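Local structure of acetyl xylan esterase (Paenibacillus sp. R4, 6AGQ) at residues 50-59 and 99-109; 115-123 and 153-164. The protein probably removes acetyl groups from acetylated xylan and related sugars, as a cold-active esterase of the alpha/beta-hydrolase superfamily that assembles from several copies of one chain. All coordinates share one frame; numbering follows the deposited sequence.

Interaction 1: 50-59 and 99-109; sequences YPLKSISIYD and RGYPNELLQWA
Arg99 NH1 is gripped by two acceptors: the carboxylate of Asp59, whose OD1 lies 2.7 Å from NH1 in a salt bridge, and the carbonyl oxygen of Gly72. The carboxylate oxygen sits at the edge of the guanidinium, close to its plane, whereas the nitrogen reaches that oxygen from above the carboxylate plane, 35° out of it. An extended run from CG to NE carries the arginine head across to the strand, and Trp73 adds a cation-pi contact, so the charged group is fixed from more than one direction.

Next along the strand, Ile57 meets the ring of Pro102. Its CG2 branch lies 3.8 Å from Pro102 CB, and the two side chains cross at about a right angle. Pro102 touches Tyr50 as well as Ile57, with Tyr50 CE1 4.1 Å from Pro102 CG. With CG anti to the backbone nitrogen (chi1 -164°), Tyr50 carries its hydroxyl to the backbone of Asn103, where Asn103 N gives it a weak, bent hydrogen bond of 3.2 Å to OH.

This is the flank of the alpha/beta-hydrolase sheet where strand 55-63 runs antiparallel to strand 69-77, and segment 99-109 packs over it on the way into helix 106-110. Toward Leu52 and Ile55 the contact becomes mainly apolar. Ile55 turns its CG2 branch to the helix, 3.5 Å from Ala109 CB, and the same methyl is 4.1 Å from Leu106 CD1. The other methyl of that leucine, CD2, meets Leu52 CD2 at 3.9 Å. Met314 of a second subunit packs on Leu52, and Leu106 of that subunit on Leu106 of this chain.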
loop_
_atom_site.group_PDB
_atom_site.type_symbol
_atom_site.label_atom_id
_atom_site.label_comp_id
_atom_site.label_asym_id
_atom_site.label_seq_id
_atom_site.Cartn_x
_atom_site.Cartn_y
_atom_site.Cartn_z
ATOM N N TYR A 50 -23.486 36.665 7.648
ATOM C CA TYR A 50 -23.307 35.285 7.229
ATOM C C TYR A 50 -24.276 35.258 6.060
ATOM O O TYR A 50 -25.297 35.972 6.108
ATOM C CB TYR A 50 -23.728 34.265 8.315
ATOM C CG TYR A 50 -23.225 32.876 8.076
ATOM C CD1 TYR A 50 -21.889 32.583 8.257
ATOM C CD2 TYR A 50 -24.056 31.859 7.634
ATOM C CE1 TYR A 50 -21.389 31.305 8.045
ATOM C CE2 TYR A 50 -23.558 30.540 7.411
ATOM C CZ TYR A 50 -22.207 30.262 7.612
ATOM O OH TYR A 50 -21.602 28.965 7.412
ATOM N N PRO A 51 -24.002 34.437 5.027
ATOM C CA PRO A 51 -24.949 34.405 3.876
ATOM C C PRO A 51 -26.385 33.906 4.173
ATOM O O PRO A 51 -27.323 34.429 3.611
ATOM C CB PRO A 51 -24.251 33.468 2.876
ATOM C CG PRO A 51 -22.826 33.428 3.315
ATOM C CD PRO A 51 -22.821 33.588 4.802
ATOM N N LEU A 52 -26.549 32.894 5.031
ATOM C CA LEU A 52 -27.891 32.449 5.495
ATOM C C LEU A 52 -28.509 33.481 6.439
ATOM O O LEU A 52 -28.012 33.697 7.545
ATOM C CB LEU A 52 -27.829 31.095 6.230
ATOM C CG LEU A 52 -27.975 29.767 5.477
ATOM C CD1 LEU A 52 -27.773 29.865 3.964
ATOM C CD2 LEU A 52 -27.011 28.742 6.062
ATOM N N LYS A 53 -29.565 34.126 5.972
ATOM C CA LYS A 53 -30.368 35.048 6.769
ATOM C C LYS A 53 -31.637 34.396 7.353
ATOM O O LYS A 53 -32.269 34.998 8.163
ATOM C CB LYS A 53 -30.698 36.290 5.937
ATOM C CG LYS A 53 -31.176 37.491 6.744
ATOM C CD LYS A 53 -30.877 38.838 6.059
ATOM C CE LYS A 53 -32.057 39.814 6.082
ATOM N NZ LYS A 53 -33.091 39.395 5.091
ATOM N N SER A 54 -31.958 33.148 7.019
ATOM C CA SER A 54 -33.056 32.403 7.680
ATOM C C SER A 54 -32.786 31.877 9.132
ATOM O O SER A 54 -33.683 31.323 9.781
ATOM C CB SER A 54 -33.518 31.232 6.776
ATOM O OG SER A 54 -32.635 30.108 6.825
ATOM N N ILE A 55 -31.554 32.013 9.602
ATOM C CA ILE A 55 -31.144 31.584 10.908
ATOM C C ILE A 55 -30.377 32.727 11.608
ATOM O O ILE A 55 -29.773 33.571 10.942
ATOM C CB ILE A 55 -30.253 30.316 10.820
ATOM C CG1 ILE A 55 -28.965 30.573 10.021
ATOM C CG2 ILE A 55 -31.017 29.165 10.188
ATOM C CD1 ILE A 55 -27.991 29.379 10.007
ATOM N N SER A 56 -30.415 32.741 12.943
ATOM C CA SER A 56 -29.448 33.505 13.709
ATOM C C SER A 56 -28.331 32.592 14.181
ATOM O O SER A 56 -28.599 31.465 14.700
ATOM C CB SER A 56 -30.108 34.202 14.898
ATOM O OG SER A 56 -31.216 34.955 14.406
ATOM N N ILE A 57 -27.109 33.108 14.070
ATOM C CA ILE A 57 -25.851 32.378 14.368
ATOM C C ILE A 57 -25.033 33.079 15.415
ATOM O O ILE A 57 -24.627 34.209 15.186
ATOM C CB ILE A 57 -24.952 32.232 13.100
ATOM C CG1 ILE A 57 -25.638 31.338 12.068
ATOM C CG2 ILE A 57 -23.560 31.673 13.430
ATOM C CD1 ILE A 57 -25.221 31.690 10.664
ATOM N N TYR A 58 -24.752 32.395 16.540
ATOM C CA TYR A 58 -23.957 32.945 17.607
ATOM C C TYR A 58 -22.669 32.225 17.777
ATOM O O TYR A 58 -22.618 31.014 17.790
ATOM C CB TYR A 58 -24.719 32.873 18.914
ATOM C CG TYR A 58 -26.016 33.667 18.889
ATOM C CD1 TYR A 58 -26.041 35.001 19.271
ATOM C CD2 TYR A 58 -27.181 33.083 18.425
ATOM C CE1 TYR A 58 -27.240 35.731 19.249
ATOM C CE2 TYR A 58 -28.376 33.784 18.368
ATOM C CZ TYR A 58 -28.402 35.117 18.773
ATOM O OH TYR A 58 -29.588 35.791 18.681
ATOM N N ASP A 59 -21.615 33.005 17.920
ATOM C CA ASP A 59 -20.365 32.589 18.350
ATOM C C ASP A 59 -20.454 32.542 19.889
ATOM O O ASP A 59 -20.924 33.473 20.526
ATOM C CB ASP A 59 -19.327 33.640 17.890
ATOM C CG ASP A 59 -17.929 33.108 17.924
ATOM O OD1 ASP A 59 -17.799 31.936 18.333
ATOM O OD2 ASP A 59 -16.963 33.835 17.559
ATOM N N ARG A 99 -15.736 22.412 16.264
ATOM C CA ARG A 99 -17.123 22.859 16.180
ATOM C C ARG A 99 -17.633 23.039 14.749
ATOM O O ARG A 99 -18.835 23.237 14.535
ATOM C CB ARG A 99 -17.234 24.157 16.967
ATOM C CG ARG A 99 -16.465 25.346 16.368
ATOM C CD ARG A 99 -16.714 26.673 17.113
ATOM N NE ARG A 99 -15.691 27.640 16.740
ATOM C CZ ARG A 99 -15.762 28.963 16.858
ATOM N NH1 ARG A 99 -16.817 29.581 17.403
ATOM N NH2 ARG A 99 -14.741 29.688 16.410
ATOM N N GLY A 100 -16.715 22.983 13.780
ATOM C CA GLY A 100 -17.031 23.099 12.352
ATOM C C GLY A 100 -17.564 24.462 11.910
ATOM O O GLY A 100 -17.147 25.517 12.416
ATOM N N TYR A 101 -18.571 24.446 11.033
ATOM C CA TYR A 101 -19.026 25.685 10.419
ATOM C C TYR A 101 -20.503 25.752 10.670
ATOM O O TYR A 101 -21.151 24.714 10.723
ATOM C CB TYR A 101 -18.667 25.711 8.897
ATOM C CG TYR A 101 -17.184 25.526 8.620
ATOM C CD1 TYR A 101 -16.609 24.235 8.508
ATOM C CD2 TYR A 101 -16.343 26.635 8.476
ATOM C CE1 TYR A 101 -15.244 24.071 8.277
ATOM C CE2 TYR A 101 -14.975 26.482 8.234
ATOM C CZ TYR A 101 -14.433 25.212 8.130
ATOM O OH TYR A 101 -13.068 25.105 7.886
ATOM N N PRO A 102 -21.049 26.968 10.828
ATOM C CA PRO A 102 -22.466 27.063 11.188
ATOM C C PRO A 102 -23.459 26.500 10.162
ATOM O O PRO A 102 -24.533 26.021 10.549
ATOM C CB PRO A 102 -22.690 28.578 11.362
ATOM C CG PRO A 102 -21.320 29.183 11.497
ATOM C CD PRO A 102 -20.372 28.281 10.810
ATOM N N ASN A 103 -23.121 26.525 8.864
ATOM C CA ASN A 103 -24.037 25.952 7.826
ATOM C C ASN A 103 -24.370 24.454 8.042
ATOM O O ASN A 103 -25.405 23.988 7.594
ATOM C CB ASN A 103 -23.465 26.127 6.398
ATOM C CG ASN A 103 -22.152 25.379 6.210
ATOM O OD1 ASN A 103 -21.145 25.795 6.717
ATOM N ND2 ASN A 103 -22.199 24.241 5.562
ATOM N N GLU A 104 -23.508 23.724 8.743
ATOM C CA GLU A 104 -23.771 22.340 9.109
ATOM C C GLU A 104 -24.828 22.151 10.174
ATOM O O GLU A 104 -25.213 21.022 10.453
ATOM C CB GLU A 104 -22.493 21.697 9.667
ATOM C CG GLU A 104 -21.281 21.674 8.740
ATOM C CD GLU A 104 -20.078 21.084 9.466
ATOM O OE1 GLU A 104 -20.308 20.227 10.364
ATOM O OE2 GLU A 104 -18.917 21.482 9.174
ATOM N N LEU A 105 -25.268 23.213 10.826
ATOM C CA LEU A 105 -26.375 23.141 11.761
ATOM C C LEU A 105 -27.705 23.642 11.151
ATOM O O LEU A 105 -28.746 23.562 11.790
ATOM C CB LEU A 105 -26.026 23.960 12.992
ATOM C CG LEU A 105 -24.706 23.591 13.682
ATOM C CD1 LEU A 105 -24.397 24.502 14.873
ATOM C CD2 LEU A 105 -24.764 22.134 14.134
ATOM N N LEU A 106 -27.667 24.140 9.920
ATOM C CA LEU A 106 -28.881 24.610 9.211
ATOM C C LEU A 106 -30.097 23.654 9.160
ATOM O O LEU A 106 -31.230 24.058 9.338
ATOM C CB LEU A 106 -28.501 25.016 7.767
ATOM C CG LEU A 106 -29.662 25.222 6.796
ATOM C CD1 LEU A 106 -30.608 26.359 7.244
ATOM C CD2 LEU A 106 -29.061 25.483 5.417
ATOM N N GLN A 107 -29.853 22.452 8.738
ATOM C CA GLN A 107 -30.826 21.380 8.736
ATOM C C GLN A 107 -31.679 21.361 9.990
ATOM O O GLN A 107 -32.899 21.297 9.904
ATOM C CB GLN A 107 -30.176 20.015 8.618
ATOM C CG GLN A 107 -28.657 19.992 8.444
ATOM C CD GLN A 107 -28.104 18.600 8.573
ATOM O OE1 GLN A 107 -28.828 17.617 8.391
ATOM N NE2 GLN A 107 -26.822 18.500 8.902
ATOM N N TRP A 108 -31.041 21.459 11.160
ATOM C CA TRP A 108 -31.775 21.457 12.435
ATOM C C TRP A 108 -32.591 22.704 12.578
ATOM O O TRP A 108 -33.759 22.586 12.912
ATOM C CB TRP A 108 -30.830 21.303 13.578
ATOM C CG TRP A 108 -29.918 20.129 13.366
ATOM C CD1 TRP A 108 -28.579 20.166 13.362
ATOM C CD2 TRP A 108 -30.294 18.762 13.115
ATOM N NE1 TRP A 108 -28.076 18.947 13.097
ATOM C CE2 TRP A 108 -29.101 18.040 12.988
ATOM C CE3 TRP A 108 -31.528 18.076 13.022
ATOM C CZ2 TRP A 108 -29.069 16.655 12.736
ATOM C CZ3 TRP A 108 -31.515 16.695 12.798
ATOM C CH2 TRP A 108 -30.287 15.998 12.648
ATOM N N ALA A 109 -32.022 23.884 12.235
ATOM C CA ALA A 109 -32.754 25.114 12.327
ATOM C C ALA A 109 -33.953 25.166 11.391
ATOM O O ALA A 109 -35.018 25.686 11.745
ATOM C CB ALA A 109 -31.843 26.309 12.072
#

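Interaction 2: 115-123 and 153-164; sequences ALAIDVRGQ and YYKQVYLDCIRA
Leu116, on the strand, puts CD2 against the helix at Ala164, 3.8 Å from Ala164 CB. Two residues on, Ile118 approaches the same small side chain, its CD1 being 4.0 Å from Ala164 CB, and the methyl of the alanine thus serves both strand residues. Strand and helix run nearly antiparallel here, with short-segment axes 10.1 Å apart at an angle of 160°.

Beyond the strand the chain draws closer to the helix. Val120 CG1 lies 3.7 Å from Val157 CG1, and the same methyl also faces the hydroxyl of Tyr153. Arg121 then slides its aliphatic part past Val157 and bends at chi3 (61°), which brings the guanidinium alongside Asp160. The grip is side-on and nearly coplanar: NE donates to Asp160 OD2 at 2.9 Å in an almost straight bond (168°), while NH1 reaches Asp160 OD1 at 3.3 Å, each oxygen using its syn lone pair. Gln156 CB lies over the centre of one guanidinium face. Asp66 and Asp129 form further salt bridges with NH1 and NH2; three carboxylates thus meet the one guanidinium, an excess of acid that should keep the arginine charged.

Val120 to Gln123 form a type II turn, with Gly122 at positive phi. It presents Arg121 O to Tyr153 OH, which donates to it at 2.7 Å in the carbonyl plane. That hydroxyl also accepts from Gln123 NE2 at 3.0 Å, and both partners lie at the edge of the tyrosine ring; Gln123 OE1 is held by Ser96 N. The side chain of Val120 lies near, without touching, a GxSxG sequence around Ser185, consistent with a nucleophile elbow. Strand 114-118, helix 153-170 and strand 179-184 form a beta-alpha-beta crossover of the alpha/beta-hydrolase core, its two parallel strands separated in the sheet by strand 86-92.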
loop_
_atom_site.group_PDB
_atom_site.type_symbol
_atom_site.label_atom_id
_atom_site.label_comp_id
_atom_site.label_asym_id
_atom_site.label_seq_id
_atom_site.Cartn_x
_atom_site.Cartn_y
_atom_site.Cartn_z
ATOM N N ALA A 115 -29.639 24.615 17.752
ATOM C CA ALA A 115 -28.581 23.643 17.774
ATOM C C ALA A 115 -27.285 24.245 18.279
ATOM O O ALA A 115 -26.947 25.409 17.965
ATOM C CB ALA A 115 -28.395 23.015 16.377
ATOM N N LEU A 116 -26.520 23.433 18.990
ATOM C CA LEU A 116 -25.202 23.867 19.507
ATOM C C LEU A 116 -24.168 22.838 19.092
ATOM O O LEU A 116 -24.349 21.633 19.337
ATOM C CB LEU A 116 -25.236 23.997 21.054
ATOM C CG LEU A 116 -23.889 24.158 21.799
ATOM C CD1 LEU A 116 -23.322 25.562 21.659
ATOM C CD2 LEU A 116 -24.167 23.821 23.259
ATOM N N ALA A 117 -23.069 23.317 18.514
ATOM C CA ALA A 117 -21.888 22.521 18.342
ATOM C C ALA A 117 -20.716 23.083 19.124
ATOM O O ALA A 117 -20.448 24.247 19.027
ATOM C CB ALA A 117 -21.530 22.480 16.866
ATOM N N ILE A 118 -19.949 22.242 19.790
ATOM C CA ILE A 118 -18.815 22.669 20.607
ATOM C C ILE A 118 -17.476 22.009 20.221
ATOM O O ILE A 118 -17.458 20.927 19.686
ATOM C CB ILE A 118 -19.073 22.339 22.118
ATOM C CG1 ILE A 118 -19.225 20.838 22.350
ATOM C CG2 ILE A 118 -20.330 23.065 22.628
ATOM C CD1 ILE A 118 -19.299 20.488 23.812
ATOM N N ASP A 119 -16.380 22.712 20.442
ATOM C CA ASP A 119 -15.033 22.143 20.465
ATOM C C ASP A 119 -14.806 21.192 21.673
ATOM O O ASP A 119 -15.230 21.478 22.761
ATOM C CB ASP A 119 -14.029 23.226 20.640
ATOM C CG ASP A 119 -13.813 24.142 19.387
ATOM O OD1 ASP A 119 -14.172 23.795 18.217
ATOM O OD2 ASP A 119 -13.197 25.216 19.632
ATOM N N VAL A 120 -14.023 20.133 21.459
ATOM C CA VAL A 120 -13.516 19.231 22.474
ATOM C C VAL A 120 -12.132 19.794 22.764
ATOM O O VAL A 120 -11.371 20.081 21.853
ATOM C CB VAL A 120 -13.382 17.769 21.965
ATOM C CG1 VAL A 120 -12.728 16.871 23.021
ATOM C CG2 VAL A 120 -14.722 17.210 21.547
ATOM N N ARG A 121 -11.856 19.995 24.040
ATOM C CA ARG A 121 -10.721 20.725 24.514
ATOM C C ARG A 121 -9.320 20.274 24.004
ATOM O O ARG A 121 -8.968 19.103 23.998
ATOM C CB ARG A 121 -10.772 20.753 26.034
ATOM C CG ARG A 121 -10.758 19.370 26.647
ATOM C CD ARG A 121 -10.285 19.438 28.057
ATOM N NE ARG A 121 -11.204 20.279 28.809
ATOM C CZ ARG A 121 -10.879 20.941 29.911
ATOM N NH1 ARG A 121 -11.817 21.637 30.540
ATOM N NH2 ARG A 121 -9.618 20.872 30.384
ATOM N N GLY A 122 -8.560 21.202 23.437
ATOM C CA GLY A 122 -7.253 20.835 22.954
ATOM C C GLY A 122 -7.217 20.230 21.582
ATOM O O GLY A 122 -6.143 19.972 21.106
ATOM N N GLN A 123 -8.350 19.995 20.918
ATOM C CA GLN A 123 -8.292 19.362 19.612
ATOM C C GLN A 123 -8.170 20.379 18.453
ATOM O O GLN A 123 -7.607 21.426 18.657
ATOM C CB GLN A 123 -9.385 18.344 19.454
ATOM C CG GLN A 123 -9.258 17.299 20.549
ATOM C CD GLN A 123 -10.192 16.127 20.386
ATOM O OE1 GLN A 123 -10.853 15.996 19.372
ATOM N NE2 GLN A 123 -10.255 15.275 21.401
ATOM N N TYR A 153 -7.622 12.702 30.706
ATOM C CA TYR A 153 -8.188 13.614 29.662
ATOM C C TYR A 153 -9.724 13.703 29.544
ATOM O O TYR A 153 -10.336 14.801 29.548
ATOM C CB TYR A 153 -7.652 13.193 28.301
ATOM C CG TYR A 153 -8.111 14.026 27.150
ATOM C CD1 TYR A 153 -7.604 15.323 26.963
ATOM C CD2 TYR A 153 -9.030 13.548 26.277
ATOM C CE1 TYR A 153 -8.014 16.121 25.908
ATOM C CE2 TYR A 153 -9.467 14.322 25.223
ATOM C CZ TYR A 153 -8.961 15.621 25.049
ATOM O OH TYR A 153 -9.384 16.386 24.015
ATOM N N TYR A 154 -10.379 12.552 29.500
ATOM C CA TYR A 154 -11.811 12.562 29.223
ATOM C C TYR A 154 -12.635 12.936 30.413
ATOM O O TYR A 154 -13.848 13.162 30.227
ATOM C CB TYR A 154 -12.338 11.298 28.489
ATOM C CG TYR A 154 -12.013 11.276 26.982
ATOM C CD1 TYR A 154 -12.738 12.064 26.064
ATOM C CD2 TYR A 154 -11.023 10.417 26.479
ATOM C CE1 TYR A 154 -12.431 12.075 24.704
ATOM C CE2 TYR A 154 -10.736 10.366 25.118
ATOM C CZ TYR A 154 -11.423 11.195 24.232
ATOM O OH TYR A 154 -11.129 11.143 22.912
ATOM N N LYS A 155 -12.042 13.096 31.601
ATOM C CA LYS A 155 -12.852 13.559 32.708
ATOM C C LYS A 155 -13.365 14.986 32.463
ATOM O O LYS A 155 -14.541 15.201 32.438
ATOM C CB LYS A 155 -12.135 13.487 34.040
ATOM C CG LYS A 155 -13.043 13.821 35.210
ATOM C CD LYS A 155 -12.283 13.857 36.544
ATOM C CE LYS A 155 -12.036 15.257 37.003
ATOM N NZ LYS A 155 -11.140 15.222 38.184
ATOM N N GLN A 156 -12.472 15.940 32.284
ATOM C CA GLN A 156 -12.866 17.280 31.986
ATOM C C GLN A 156 -13.596 17.383 30.635
ATOM O O GLN A 156 -14.515 18.213 30.513
ATOM C CB GLN A 156 -11.676 18.261 32.055
ATOM C CG GLN A 156 -11.260 18.591 33.480
ATOM C CD GLN A 156 -12.254 19.506 34.195
ATOM O OE1 GLN A 156 -12.932 20.324 33.570
ATOM N NE2 GLN A 156 -12.373 19.337 35.500
ATOM N N VAL A 157 -13.313 16.505 29.656
ATOM C CA VAL A 157 -14.122 16.522 28.401
ATOM C C VAL A 157 -15.597 16.223 28.666
ATOM O O VAL A 157 -16.499 16.935 28.163
ATOM C CB VAL A 157 -13.507 15.575 27.328
ATOM C CG1 VAL A 157 -14.301 15.580 26.055
ATOM C CG2 VAL A 157 -12.068 16.009 27.030
ATOM N N TYR A 158 -15.872 15.179 29.475
ATOM C CA TYR A 158 -17.258 14.799 29.754
ATOM C C TYR A 158 -17.972 15.872 30.527
ATOM O O TYR A 158 -19.152 16.164 30.283
ATOM C CB TYR A 158 -17.373 13.465 30.491
ATOM C CG TYR A 158 -17.071 12.234 29.661
ATOM C CD1 TYR A 158 -16.391 12.302 28.451
ATOM C CD2 TYR A 158 -17.431 10.995 30.103
ATOM C CE1 TYR A 158 -16.112 11.163 27.718
ATOM C CE2 TYR A 158 -17.078 9.849 29.376
ATOM C CZ TYR A 158 -16.454 9.948 28.202
ATOM O OH TYR A 158 -16.126 8.845 27.473
ATOM N N LEU A 159 -17.268 16.483 31.453
ATOM C CA LEU A 159 -17.854 17.639 32.161
ATOM C C LEU A 159 -18.163 18.822 31.241
ATOM O O LEU A 159 -19.182 19.490 31.430
ATOM C CB LEU A 159 -16.891 18.089 33.288
ATOM C CG LEU A 159 -16.706 17.063 34.379
ATOM C CD1 LEU A 159 -15.683 17.553 35.389
ATOM C CD2 LEU A 159 -17.992 16.687 35.108
ATOM N N ASP A 160 -17.260 19.158 30.314
ATOM C CA ASP A 160 -17.550 20.226 29.289
ATOM C C ASP A 160 -18.840 19.911 28.513
ATOM O O ASP A 160 -19.627 20.822 28.200
ATOM C CB ASP A 160 -16.463 20.351 28.266
ATOM C CG ASP A 160 -15.100 20.740 28.858
ATOM O OD1 ASP A 160 -15.051 21.333 29.974
ATOM O OD2 ASP A 160 -14.044 20.418 28.199
ATOM N N CYS A 161 -19.050 18.605 28.244
ATOM C CA CYS A 161 -20.173 18.098 27.478
ATOM C C CYS A 161 -21.460 18.193 28.232
ATOM O O CYS A 161 -22.493 18.308 27.600
ATOM C CB CYS A 161 -19.940 16.651 26.959
ATOM S SG CYS A 161 -18.615 16.536 25.709
ATOM N N ILE A 162 -21.405 18.053 29.560
ATOM C CA ILE A 162 -22.583 18.248 30.425
ATOM C C ILE A 162 -22.862 19.750 30.575
ATOM O O ILE A 162 -24.030 20.239 30.617
ATOM C CB ILE A 162 -22.345 17.576 31.814
ATOM C CG1 ILE A 162 -22.539 16.042 31.687
ATOM C CG2 ILE A 162 -23.243 18.165 32.932
ATOM C CD1 ILE A 162 -21.917 15.283 32.866
ATOM N N ARG A 163 -21.777 20.505 30.657
ATOM C CA ARG A 163 -21.915 21.947 30.694
ATOM C C ARG A 163 -22.483 22.548 29.388
ATOM O O ARG A 163 -23.126 23.602 29.461
ATOM C CB ARG A 163 -20.590 22.574 31.125
ATOM C CG ARG A 163 -20.296 22.255 32.572
ATOM C CD ARG A 163 -18.850 22.486 32.926
ATOM N NE ARG A 163 -18.571 23.909 33.118
ATOM C CZ ARG A 163 -18.858 24.624 34.195
ATOM N NH1 ARG A 163 -19.449 24.077 35.282
ATOM N NH2 ARG A 163 -18.511 25.913 34.194
ATOM N N ALA A 164 -22.314 21.894 28.237
ATOM C CA ALA A 164 -23.085 22.249 27.039
ATOM C C ALA A 164 -24.611 22.104 27.234
ATOM O O ALA A 164 -25.394 22.856 26.706
ATOM C CB ALA A 164 -22.627 21.437 25.844
#

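Both contacts pack elements against the same mixed sheet, at different depths. Interaction 1 is partly buried, on the antiparallel flank far from the centre of the chain and next to a second subunit; interaction 2 lies near the centre and is almost wholly buried. Both join aliphatic packing to an arginine-aspartate bridge; that of interaction 1 lies at partly exposed residues and uses one nitrogen, that of interaction 2 is buried and uses two. Helix 106-110 is followed, after a short loop, by strand 114-118, which links the two contacts along the chain. They also touch: Arg99 N probably donates to Asp119 OD1, and Leu105 packs on Ala117.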